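Local coordinates for extracellular solute-binding protein, family 1 (Trichodesmium erythraeum IMS101, PDB 6G7N), which binds ferric iron and probably delivers it to an ABC transporter for uptake into the cell, at residues N82-N87 with Y254-E259; V54-D59 with I249-Y254; N269-P272 with P278-S281; Q15-S20 with Q261-E266. One frame throughout, in Å; residues are numbered along the deposited sequence. Where two conformers were deposited one is given.

Contact 1. Residues N82-N87 with Y254-E259; sequences NKIPAN and YLVSPE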
loop_
_atom_site.group_PDB
_atom_site.type_symbol
_atom_site.label_atom_id
_atom_site.label_comp_id
_atom_site.label_asym_id
_atom_site.label_seq_id
_atom_site.Cartn_x
_atom_site.Cartn_y
_atom_site.Cartn_z
ATOM N N ASN A 82 9.386 11.294 -14.906
ATOM C CA ASN A 82 8.265 11.729 -15.725
ATOM C C ASN A 82 7.045 10.791 -15.579
ATOM O O ASN A 82 5.915 11.265 -15.521
ATOM C CB ASN A 82 8.670 11.851 -17.198
ATOM C CG ASN A 82 7.521 12.365 -18.030
ATOM O OD1 ASN A 82 6.894 13.383 -17.702
ATOM N ND2 ASN A 82 7.154 11.566 -19.076
ATOM N N LYS A 83 7.292 9.496 -15.560
ATOM C CA LYS A 83 6.202 8.539 -15.557
ATOM C C LYS A 83 5.600 8.266 -14.176
ATOM O O LYS A 83 4.430 7.879 -14.105
ATOM C CB LYS A 83 6.641 7.212 -16.202
ATOM C CG LYS A 83 6.993 7.349 -17.686
ATOM C CD LYS A 83 5.807 7.724 -18.556
ATOM C CE LYS A 83 6.174 7.766 -20.017
ATOM N NZ LYS A 83 5.006 8.088 -20.874
ATOM N N ILE A 84 6.384 8.399 -13.101
ATOM C CA ILE A 84 5.869 8.141 -11.749
ATOM C C ILE A 84 5.463 9.471 -11.152
ATOM O O ILE A 84 6.278 10.394 -11.048
ATOM C CB ILE A 84 6.880 7.412 -10.879
ATOM C CG1 ILE A 84 7.296 6.094 -11.519
ATOM C CG2 ILE A 84 6.315 7.199 -9.499
ATOM C CD1 ILE A 84 8.380 5.339 -10.800
ATOM N N PRO A 85 4.181 9.611 -10.729
ATOM C CA PRO A 85 3.772 10.853 -10.096
ATOM C C PRO A 85 4.686 11.219 -8.928
ATOM O O PRO A 85 5.083 10.351 -8.155
ATOM C CB PRO A 85 2.340 10.522 -9.592
ATOM C CG PRO A 85 1.868 9.422 -10.482
ATOM C CD PRO A 85 3.089 8.616 -10.793
ATOM N N ALA A 86 4.963 12.522 -8.775
ATOM C CA ALA A 86 5.892 12.966 -7.744
ATOM C C ALA A 86 5.508 12.517 -6.345
ATOM O O ALA A 86 6.375 12.221 -5.528
ATOM C CB ALA A 86 6.027 14.476 -7.779
ATOM N N ASN A 87 4.210 12.472 -6.059
ATOM C CA ASN A 87 3.737 12.072 -4.735
ATOM C C ASN A 87 3.993 10.610 -4.412
ATOM O O ASN A 87 3.889 10.225 -3.248
ATOM C CB ASN A 87 2.258 12.426 -4.548
ATOM C CG ASN A 87 1.354 11.769 -5.568
ATOM O OD1 ASN A 87 1.497 12.037 -6.775
ATOM N ND2 ASN A 87 0.448 10.896 -5.126
ATOM N N TYR A 254 11.962 -0.302 -16.907
ATOM C CA TYR A 254 11.049 -1.229 -17.557
ATOM C C TYR A 254 9.707 -1.308 -16.830
ATOM O O TYR A 254 8.650 -1.383 -17.466
ATOM C CB TYR A 254 11.726 -2.605 -17.662
ATOM C CG TYR A 254 10.743 -3.680 -18.013
ATOM C CD1 TYR A 254 10.195 -3.791 -19.284
ATOM C CD2 TYR A 254 10.261 -4.544 -17.021
ATOM C CE1 TYR A 254 9.221 -4.757 -19.553
ATOM C CE2 TYR A 254 9.305 -5.475 -17.281
ATOM C CZ TYR A 254 8.777 -5.579 -18.531
ATOM O OH TYR A 254 7.756 -6.485 -18.754
ATOM N N LEU A 255 9.732 -1.254 -15.495
ATOM C CA LEU A 255 8.500 -1.365 -14.721
ATOM C C LEU A 255 7.487 -0.262 -14.970
ATOM O O LEU A 255 6.300 -0.471 -14.673
ATOM C CB LEU A 255 8.790 -1.465 -13.229
ATOM C CG LEU A 255 9.452 -2.764 -12.750
ATOM C CD1 LEU A 255 9.733 -2.635 -11.259
ATOM C CD2 LEU A 255 8.594 -3.969 -13.019
ATOM N N VAL A 256 7.914 0.899 -15.486
ATOM C CA VAL A 256 6.960 1.962 -15.797
ATOM C C VAL A 256 6.418 1.888 -17.214
ATOM O O VAL A 256 5.569 2.702 -17.581
ATOM C CB VAL A 256 7.465 3.373 -15.459
ATOM C CG1 VAL A 256 7.879 3.449 -13.994
ATOM C CG2 VAL A 256 8.597 3.829 -16.360
ATOM N N SER A 257 6.893 0.935 -18.020
ATOM C CA SER A 257 6.333 0.767 -19.350
ATOM C C SER A 257 4.849 0.365 -19.256
ATOM O O SER A 257 4.435 -0.280 -18.291
ATOM C CB SER A 257 7.124 -0.264 -20.156
ATOM O OG SER A 257 6.961 -1.584 -19.641
ATOM N N PRO A 258 4.042 0.664 -20.289
ATOM C CA PRO A 258 2.624 0.296 -20.183
ATOM C C PRO A 258 2.382 -1.191 -19.984
ATOM O O PRO A 258 1.520 -1.575 -19.203
ATOM C CB PRO A 258 2.033 0.834 -21.476
ATOM C CG PRO A 258 2.902 2.032 -21.759
ATOM C CD PRO A 258 4.289 1.578 -21.412
ATOM N N GLU A 259 3.151 -1.994 -20.706
ATOM C CA GLU A 259 2.938 -3.450 -20.565
ATOM C C GLU A 259 3.283 -3.989 -19.140
ATOM O O GLU A 259 2.555 -4.800 -18.550
ATOM C CB GLU A 259 3.734 -4.160 -21.667
#
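V256 meets K83 and I84 where the C-terminal end of helix 78-83 packs against the turn between helix 245-255 and helix 258-266. The fold is that of a bacterial extracellular solute-binding protein. Along the later segment, Y254 comes first, near the end of helix 245-255. Y254 O accepts two bonds from S257, one from S257 N at 3.0 Å and one from S257 OG at 2.8 Å. L255 turns its side chain to F98 of strand 96-108, and its O receives a bond from Q261 NE2. V256 then carries the whole contact with both methyls. With chi1 at -55°, CG1 lies anti to the carbonyl carbon and reaches I84. V256 CG1 lies 3.7 Å from I84 CG1, and I84 CD1 is equally near. The two side chains meet at about a right angle. The other methyl, V256 CG2, sits 3.9 Å from K83 CB. Only the base of the lysine is used; its amine end leads away from the contact. F98 touches both V256 and I84, and V274 touches both V256 and K83, which helps to bury the valine. Cutting V256 back to an alanine would take away both methyls; I84 CG1 and CD1 would probably lose their partner, and a gap is likely to open between the helix end and the turn. S257 stands at the N-cap of helix 258-266, and P258 opens the helix proper. The serine OG also makes a weak hydrogen bond to A260 N. Its bond to Y254 O lies in the carbonyl plane, with a C=O...OG angle of 159°.

Contact 2. Residues V54-D59 with I249-Y254; sequences VFMTVD and IKFLEY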
loop_
_atom_site.group_PDB
_atom_site.type_symbol
_atom_site.label_atom_id
_atom_site.label_comp_id
_atom_site.label_asym_id
_atom_site.label_seq_id
_atom_site.Cartn_x
_atom_site.Cartn_y
_atom_site.Cartn_z
ATOM N N VAL A 54 18.185 -4.815 -6.691
ATOM C CA VAL A 54 16.891 -4.114 -6.546
ATOM C C VAL A 54 16.195 -4.670 -5.320
ATOM O O VAL A 54 16.190 -5.893 -5.104
ATOM C CB VAL A 54 16.008 -4.325 -7.789
ATOM C CG1 VAL A 54 14.632 -3.699 -7.603
ATOM C CG2 VAL A 54 16.681 -3.772 -9.026
ATOM N N PHE A 55 15.604 -3.782 -4.528
ATOM C CA PHE A 55 14.770 -4.154 -3.363
ATOM C C PHE A 55 13.350 -3.671 -3.681
ATOM O O PHE A 55 13.155 -2.510 -4.023
ATOM C CB PHE A 55 15.300 -3.492 -2.079
ATOM C CG PHE A 55 14.360 -3.614 -0.914
ATOM C CD1 PHE A 55 14.071 -4.856 -0.364
ATOM C CD2 PHE A 55 13.695 -2.497 -0.398
ATOM C CE1 PHE A 55 13.181 -4.987 0.671
ATOM C CE2 PHE A 55 12.831 -2.636 0.673
ATOM C CZ PHE A 55 12.577 -3.878 1.203
ATOM N N MET A 56 12.380 -4.576 -3.530
ATOM C CA MET A 56 10.965 -4.231 -3.684
ATOM C C MET A 56 10.144 -4.718 -2.508
ATOM O O MET A 56 10.366 -5.820 -1.975
ATOM C CB MET A 56 10.370 -4.804 -4.965
ATOM C CG MET A 56 10.967 -4.208 -6.208
ATOM S SD MET A 56 10.202 -4.674 -7.751
ATOM C CE MET A 56 8.772 -3.620 -7.710
ATOM N N THR A 57 9.155 -3.913 -2.122
ATOM C CA THR A 57 8.268 -4.262 -1.015
ATOM C C THR A 57 6.996 -3.465 -1.137
ATOM O O THR A 57 6.786 -2.762 -2.118
ATOM C CB THR A 57 8.985 -4.095 0.342
ATOM O OG1 THR A 57 8.250 -4.747 1.381
ATOM C CG2 THR A 57 9.176 -2.622 0.724
ATOM N N VAL A 58 6.104 -3.606 -0.149
ATOM C CA VAL A 58 4.896 -2.776 -0.083
ATOM C C VAL A 58 4.949 -1.824 1.096
ATOM O O VAL A 58 5.524 -2.136 2.156
ATOM C CB VAL A 58 3.545 -3.541 -0.094
ATOM C CG1 VAL A 58 3.561 -4.610 -1.170
ATOM C CG2 VAL A 58 3.227 -4.167 1.245
ATOM N N ASP A 59 4.328 -0.674 0.847
ATOM C CA ASP A 59 4.086 0.424 1.784
ATOM C C ASP A 59 5.247 1.398 1.833
ATOM O O ASP A 59 6.378 0.998 2.117
ATOM C CB ASP A 59 3.618 -0.042 3.189
ATOM C CG ASP A 59 2.750 0.985 3.854
ATOM O OD1 ASP A 59 3.276 2.068 4.180
ATOM O OD2 ASP A 59 1.539 0.724 3.983
ATOM N N ILE A 249 18.822 -0.136 -12.805
ATOM C CA ILE A 249 18.109 1.038 -13.340
ATOM C C ILE A 249 17.240 0.620 -14.520
ATOM O O ILE A 249 16.083 1.052 -14.640
ATOM C CB ILE A 249 19.097 2.153 -13.711
ATOM C CG1 ILE A 249 19.818 2.697 -12.460
ATOM C CG2 ILE A 249 18.365 3.260 -14.457
ATOM C CD1 ILE A 249 21.012 3.566 -12.798
ATOM N N LYS A 250 17.784 -0.225 -15.416
ATOM C CA LYS A 250 16.976 -0.703 -16.557
ATOM C C LYS A 250 15.717 -1.411 -16.081
ATOM O O LYS A 250 14.648 -1.287 -16.728
ATOM C CB LYS A 250 17.785 -1.635 -17.456
ATOM C CG LYS A 250 18.837 -0.945 -18.316
ATOM C CD LYS A 250 19.526 -1.935 -19.256
ATOM C CE LYS A 250 20.550 -1.263 -20.177
ATOM N NZ LYS A 250 21.138 -2.204 -21.171
ATOM N N PHE A 251 15.826 -2.184 -15.010
ATOM C CA PHE A 251 14.656 -2.883 -14.494
ATOM C C PHE A 251 13.606 -1.910 -13.968
ATOM O O PHE A 251 12.416 -2.047 -14.332
ATOM C CB PHE A 251 15.082 -3.880 -13.417
ATOM C CG PHE A 251 13.943 -4.741 -12.934
ATOM C CD1 PHE A 251 13.391 -5.706 -13.753
ATOM C CD2 PHE A 251 13.407 -4.579 -11.668
ATOM C CE1 PHE A 251 12.333 -6.503 -13.343
ATOM C CE2 PHE A 251 12.358 -5.378 -11.233
ATOM C CZ PHE A 251 11.825 -6.339 -12.063
ATOM N N LEU A 252 14.011 -0.940 -13.158
ATOM C CA LEU A 252 13.030 0.043 -12.683
ATOM C C LEU A 252 12.368 0.783 -13.833
ATOM O O LEU A 252 11.148 1.010 -13.834
ATOM C CB LEU A 252 13.664 1.030 -11.709
ATOM C CG LEU A 252 14.285 0.451 -10.430
ATOM C CD1 LEU A 252 14.616 1.592 -9.503
ATOM C CD2 LEU A 252 13.359 -0.582 -9.752
ATOM N N GLU A 253 13.160 1.170 -14.828
ATOM C CA GLU A 253 12.589 1.876 -15.978
ATOM C C GLU A 253 11.621 0.976 -16.741
ATOM O O GLU A 253 10.567 1.431 -17.191
ATOM C CB GLU A 253 13.681 2.409 -16.871
ATOM C CG GLU A 253 14.436 3.552 -16.230
ATOM C CD GLU A 253 15.574 4.134 -17.059
ATOM O OE1 GLU A 253 16.103 3.443 -17.950
ATOM O OE2 GLU A 253 15.993 5.279 -16.757
ATOM N N TYR A 254 11.962 -0.302 -16.907
ATOM C CA TYR A 254 11.049 -1.229 -17.557
ATOM C C TYR A 254 9.707 -1.308 -16.830
ATOM O O TYR A 254 8.650 -1.383 -17.466
ATOM C CB TYR A 254 11.726 -2.605 -17.662
ATOM C CG TYR A 254 10.743 -3.680 -18.013
ATOM C CD1 TYR A 254 10.195 -3.791 -19.284
ATOM C CD2 TYR A 254 10.261 -4.544 -17.021
ATOM C CE1 TYR A 254 9.221 -4.757 -19.553
ATOM C CE2 TYR A 254 9.305 -5.475 -17.281
ATOM C CZ TYR A 254 8.777 -5.579 -18.531
ATOM O OH TYR A 254 7.756 -6.485 -18.754
#
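Strand 54-58 and helix 249-254 run in roughly the same sense, 36° apart, with axes 10.1 Å from each other, and V54 and F251 are the nearest pair, their CA atoms 8.3 Å apart. V54 and M56 project from the same face of the strand toward the helix. V54 divides its two methyls between two partners. V54 CG1 meets L252 CD2 at 4.0 Å, the two side chains sliding past each other in opposite directions. V54 CG2 approaches the F251 ring obliquely, 4.3 Å from F251 CD2. The phenylalanine CG is anti to the backbone N (chi1 -174°), which carries the ring out to the strand. There M56 SD comes to the ring edge, near its plane, 4.2 Å from F251 CE2. This is a Met-aromatic contact within a buried apolar layer. Farther along the strand, T57 and V58 belong to the pocket for D-glutamic acid, and V58 also touches bound D-alanine. Strand 54-58 is flanked in the sheet by strand 2-7, parallel to it, and strand 231-239, antiparallel. F55 turns the other way and packs on helix 36-46. On the near face F251 meets F21 of helix 15-25 edge-to-face, and V54 and M56 both touch L5 of strand 2-7.

Contact 3. Residues N269-P272 with P278-S281; sequences NEYP and PIAS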
loop_
_atom_site.group_PDB
_atom_site.type_symbol
_atom_site.label_atom_id
_atom_site.label_comp_id
_atom_site.label_asym_id
_atom_site.label_seq_id
_atom_site.Cartn_x
_atom_site.Cartn_y
_atom_site.Cartn_z
ATOM N N ASN A 269 -4.276 -6.841 -8.184
ATOM C CA ASN A 269 -5.470 -6.008 -8.237
ATOM C C ASN A 269 -5.261 -4.596 -7.715
ATOM O O ASN A 269 -6.162 -4.011 -7.126
ATOM C CB ASN A 269 -6.649 -6.680 -7.523
ATOM C CG ASN A 269 -6.935 -8.044 -8.075
ATOM O OD1 ASN A 269 -7.221 -8.194 -9.250
ATOM N ND2 ASN A 269 -6.826 -9.060 -7.226
ATOM N N GLU A 270 -4.074 -4.047 -7.992
ATOM C CA GLU A 270 -3.701 -2.673 -7.675
ATOM C C GLU A 270 -3.897 -1.780 -8.909
ATOM O O GLU A 270 -4.124 -2.272 -10.028
ATOM C CB GLU A 270 -2.266 -2.616 -7.116
ATOM C CG GLU A 270 -2.189 -3.253 -5.752
ATOM C CD GLU A 270 -0.814 -3.194 -5.109
ATOM O OE1 GLU A 270 -0.189 -2.089 -5.077
ATOM O OE2 GLU A 270 -0.349 -4.237 -4.583
ATOM N N TYR A 271 -3.818 -0.474 -8.677
ATOM C CA TYR A 271 -3.872 0.501 -9.759
ATOM C C TYR A 271 -2.472 0.736 -10.298
ATOM O O TYR A 271 -1.499 0.732 -9.550
ATOM C CB TYR A 271 -4.430 1.831 -9.234
ATOM C CG TYR A 271 -5.841 1.768 -8.690
ATOM C CD1 TYR A 271 -6.929 1.943 -9.538
ATOM C CD2 TYR A 271 -6.109 1.513 -7.355
ATOM C CE1 TYR A 271 -8.238 1.853 -9.067
ATOM C CE2 TYR A 271 -7.429 1.419 -6.873
ATOM C CZ TYR A 271 -8.478 1.587 -7.736
ATOM O OH TYR A 271 -9.774 1.476 -7.227
ATOM N N PRO A 272 -2.345 1.048 -11.593
ATOM C CA PRO A 272 -1.068 1.534 -12.113
ATOM C C PRO A 272 -0.711 2.857 -11.505
ATOM O O PRO A 272 -1.582 3.605 -11.056
ATOM C CB PRO A 272 -1.325 1.729 -13.626
ATOM C CG PRO A 272 -2.579 0.977 -13.884
ATOM C CD PRO A 272 -3.382 1.069 -12.641
ATOM N N PRO A 278 -4.489 1.597 -18.787
ATOM C CA PRO A 278 -5.829 1.154 -18.417
ATOM C C PRO A 278 -5.870 0.454 -17.060
ATOM O O PRO A 278 -4.931 -0.246 -16.673
ATOM C CB PRO A 278 -6.230 0.214 -19.560
ATOM C CG PRO A 278 -5.457 0.757 -20.719
ATOM C CD PRO A 278 -4.114 1.113 -20.128
ATOM N N ILE A 279 -6.996 0.634 -16.388
ATOM C CA ILE A 279 -7.292 0.104 -15.075
ATOM C C ILE A 279 -7.806 -1.338 -15.192
ATOM O O ILE A 279 -8.539 -1.647 -16.124
ATOM C CB ILE A 279 -8.413 1.007 -14.430
ATOM C CG1 ILE A 279 -7.981 2.488 -14.405
ATOM C CG2 ILE A 279 -8.793 0.543 -13.039
ATOM C CD1 ILE A 279 -6.610 2.661 -13.835
ATOM N N ALA A 280 -7.461 -2.204 -14.232
ATOM C CA ALA A 280 -7.985 -3.582 -14.203
ATOM C C ALA A 280 -9.508 -3.618 -14.293
ATOM O O ALA A 280 -10.209 -2.806 -13.644
ATOM C CB ALA A 280 -7.560 -4.319 -12.941
ATOM N N SER A 281 -10.030 -4.603 -15.015
ATOM C CA SER A 281 -11.475 -4.714 -15.166
ATOM C C SER A 281 -12.218 -4.796 -13.826
ATOM O O SER A 281 -13.287 -4.200 -13.675
ATOM C CB SER A 281 -11.828 -5.914 -16.037
ATOM O OG SER A 281 -11.248 -5.761 -17.317
HETATM O O HOH W 1 -5.165 -1.752 -12.607
#
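I279 reaches P272 and Y271 with separate branches set by its torsions. CG1 is anti to the carbonyl carbon (chi1 -56°), and a second bend at chi2 of -49° swings I279 CD1 to P272 CD at 3.8 Å. The isoleucine and the proline ring meet at about a right angle. The other branch, anti to the backbone N, approaches the Y271 ring obliquely, and I279 CG2 lies 4.2 Å from Y271 CD1. The same proline ring also meets the backbone, with P272 CG 3.8 Å from P278 O. No direct hydrogen bond joins the segments. A water bridges them instead: it donates to E270 O at 2.8 Å and accepts from A280 N at 2.8 Å. N269 has positive phi and is the C-prime residue of a Schellman motif ending helix 258-266. The first bond of the E270 side chain leads away from 278-281; its OE2 forms a salt bridge with R101 and a hydrogen bond with N268, both residues of the ligand pocket. Around the contact, Y271 pairs by backbone with K100 of strand 96-108 and meets F289 edge-to-face. P272 rests on Q261 and S265 of helix 258-266, and N269 packs on helix 196-204.

Contact 4. Residues Q15-S20 with Q261-E266; sequences QALYDS and QKIFSE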
loop_
_atom_site.group_PDB
_atom_site.type_symbol
_atom_site.label_atom_id
_atom_site.label_comp_id
_atom_site.label_asym_id
_atom_site.label_seq_id
_atom_site.Cartn_x
_atom_site.Cartn_y
_atom_site.Cartn_z
ATOM N N GLN A 15 6.330 -13.480 -13.264
ATOM C CA GLN A 15 7.318 -14.133 -14.172
ATOM C C GLN A 15 7.227 -13.645 -15.635
ATOM O O GLN A 15 8.241 -13.514 -16.310
ATOM C CB GLN A 15 7.191 -15.647 -14.122
ATOM C CG GLN A 15 8.370 -16.358 -14.782
ATOM C CD GLN A 15 9.688 -16.097 -14.081
ATOM O OE1 GLN A 15 9.767 -16.233 -12.879
ATOM N NE2 GLN A 15 10.724 -15.686 -14.825
ATOM N N ALA A 16 6.027 -13.246 -16.066
ATOM C CA ALA A 16 5.860 -12.650 -17.419
ATOM C C ALA A 16 6.627 -11.339 -17.576
ATOM O O ALA A 16 7.188 -11.059 -18.621
ATOM C CB ALA A 16 4.387 -12.439 -17.751
ATOM N N LEU A 17 6.651 -10.554 -16.505
ATOM C CA LEU A 17 7.374 -9.336 -16.516
ATOM C C LEU A 17 8.892 -9.619 -16.574
ATOM O O LEU A 17 9.590 -8.982 -17.358
ATOM C CB LEU A 17 6.901 -8.580 -15.278
ATOM C CG LEU A 17 7.294 -7.165 -15.111
ATOM C CD1 LEU A 17 6.248 -6.451 -14.295
ATOM C CD2 LEU A 17 8.640 -7.166 -14.416
ATOM N N TYR A 18 9.371 -10.578 -15.777
ATOM C CA TYR A 18 10.803 -10.838 -15.767
ATOM C C TYR A 18 11.230 -11.345 -17.146
ATOM O O TYR A 18 12.245 -10.937 -17.659
ATOM C CB TYR A 18 11.199 -11.853 -14.685
ATOM C CG TYR A 18 10.715 -11.539 -13.280
ATOM C CD1 TYR A 18 10.411 -10.245 -12.851
ATOM C CD2 TYR A 18 10.527 -12.578 -12.384
ATOM C CE1 TYR A 18 9.928 -10.003 -11.583
ATOM C CE2 TYR A 18 10.055 -12.355 -11.106
ATOM C CZ TYR A 18 9.747 -11.068 -10.708
ATOM O OH TYR A 18 9.247 -10.817 -9.435
ATOM N N ASP A 19 10.439 -12.241 -17.722
ATOM C CA ASP A 19 10.777 -12.805 -19.033
ATOM C C ASP A 19 10.777 -11.758 -20.142
ATOM O O ASP A 19 11.644 -11.778 -20.998
ATOM C CB ASP A 19 9.821 -13.952 -19.353
ATOM C CG ASP A 19 10.047 -15.203 -18.462
ATOM O OD1 ASP A 19 11.028 -15.242 -17.697
ATOM O OD2 ASP A 19 9.208 -16.091 -18.503
ATOM N N SER A 20 9.830 -10.829 -20.116
ATOM C CA SER A 20 9.820 -9.737 -21.079
ATOM C C SER A 20 11.027 -8.833 -20.903
ATOM O O SER A 20 11.671 -8.428 -21.895
ATOM C CB SER A 20 8.523 -8.966 -20.961
ATOM O OG SER A 20 8.554 -7.881 -21.864
ATOM N N GLN A 261 3.383 -2.111 -16.411
ATOM C CA GLN A 261 2.426 -1.533 -15.488
ATOM C C GLN A 261 1.164 -2.370 -15.381
ATOM O O GLN A 261 0.644 -2.601 -14.282
ATOM C CB GLN A 261 2.082 -0.083 -15.894
ATOM C CG GLN A 261 3.155 0.919 -15.487
ATOM C CD GLN A 261 3.051 1.189 -14.008
ATOM O OE1 GLN A 261 2.082 1.806 -13.536
ATOM N NE2 GLN A 261 4.031 0.698 -13.258
ATOM N N LYS A 262 0.675 -2.834 -16.526
ATOM C CA LYS A 262 -0.507 -3.704 -16.521
ATOM C C LYS A 262 -0.229 -4.996 -15.750
ATOM O O LYS A 262 -1.002 -5.385 -14.859
ATOM C CB LYS A 262 -0.930 -4.018 -17.940
ATOM C CG LYS A 262 -2.081 -5.003 -18.039
ATOM C CD LYS A 262 -2.460 -5.323 -19.482
ATOM C CE LYS A 262 -3.528 -6.402 -19.591
ATOM N NZ LYS A 262 -4.793 -5.996 -18.946
ATOM N N ILE A 263 0.834 -5.700 -16.092
ATOM C CA ILE A 263 1.083 -6.997 -15.483
ATOM C C ILE A 263 1.334 -6.851 -13.983
ATOM O O ILE A 263 0.771 -7.614 -13.182
ATOM C CB ILE A 263 2.295 -7.675 -16.136
ATOM C CG1 ILE A 263 2.010 -8.050 -17.596
ATOM C CG2 ILE A 263 2.718 -8.907 -15.342
ATOM C CD1 ILE A 263 3.239 -8.354 -18.422
ATOM N N PHE A 264 2.152 -5.879 -13.604
ATOM C CA PHE A 264 2.531 -5.738 -12.208
ATOM C C PHE A 264 1.338 -5.312 -11.366
ATOM O O PHE A 264 1.128 -5.844 -10.264
ATOM C CB PHE A 264 3.666 -4.724 -12.082
ATOM C CG PHE A 264 4.187 -4.570 -10.686
ATOM C CD1 PHE A 264 4.856 -5.604 -10.036
ATOM C CD2 PHE A 264 3.937 -3.399 -9.973
ATOM C CE1 PHE A 264 5.316 -5.439 -8.744
ATOM C CE2 PHE A 264 4.378 -3.254 -8.680
ATOM C CZ PHE A 264 5.081 -4.270 -8.079
ATOM N N SER A 265 0.572 -4.328 -11.835
ATOM C CA SER A 265 -0.558 -3.848 -11.044
ATOM C C SER A 265 -1.644 -4.916 -10.957
ATOM O O SER A 265 -2.181 -5.209 -9.880
ATOM C CB SER A 265 -1.099 -2.525 -11.612
ATOM O OG SER A 265 -0.061 -1.563 -11.758
ATOM N N GLU A 266 -1.974 -5.531 -12.087
ATOM C CA GLU A 266 -3.053 -6.490 -12.119
ATOM C C GLU A 266 -2.751 -7.747 -11.341
ATOM O O GLU A 266 -3.683 -8.373 -10.820
ATOM C CB GLU A 266 -3.479 -6.788 -13.549
ATOM C CG GLU A 266 -4.116 -5.563 -14.181
ATOM C CD GLU A 266 -4.661 -5.789 -15.565
ATOM O OE1 GLU A 266 -4.610 -6.935 -16.092
ATOM O OE2 GLU A 266 -5.140 -4.787 -16.155
#
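Helices 15-20 and 261-266 pass nearly antiparallel at a crossing angle of -154°, with axes 9.6 Å apart and L17 closest to I263, CA to CA 6.8 Å. L17 supplies the main side chain, pointing at the other helix between I263 and F264. L17 CB lies 4.2 Å from I263 CG2. The leucine CG is anti to the backbone N (chi1 -170°), and L17 CD1 reaches F264 CB at 3.8 Å. L17 was modelled in two conformers, and the CD1 touch is described for one; it is less certain for the other. On the exposed side A16 CB meets I263 CD1 at 4.3 Å. The F264 ring goes on to other partners: R9, a ligand-pocket residue, makes a cation-pi contact with it and also bonds to F264 O. The helix thus probably helps to position R9 beside the pocket. Polar side chains bond within their own helices. Q15 NE2 donates to D19 OD1 at 2.9 Å, coming from above the carboxylate plane. K262 NZ makes a salt bridge to E266 OE1 at 3.0 Å, on its syn side. The joint between the helices is therefore purely apolar. With no polar bond across it, what holds these two faces together is the fit of alkyl groups.

From the N terminus, contact 4 opens first, at helix 15-25, then contact 2 at strand 54-58, then contact 1 at the end of helix 78-83. The chain returns to all three in one short run. Contact 2 closes at 249-254 and contact 1 at 254-259, so these two cross and share Y254. Contact 4 closes last, at 261-266, and encloses both. Contact 3 follows in series with a short loop of its own, just beyond helix 258-266. The consecutive helices 245-255 and 258-266 thus tie the sheet, helix 15-25 and the end of helix 78-83 together. L17 touches Y254 and L255, and M56 touches L255 and F264.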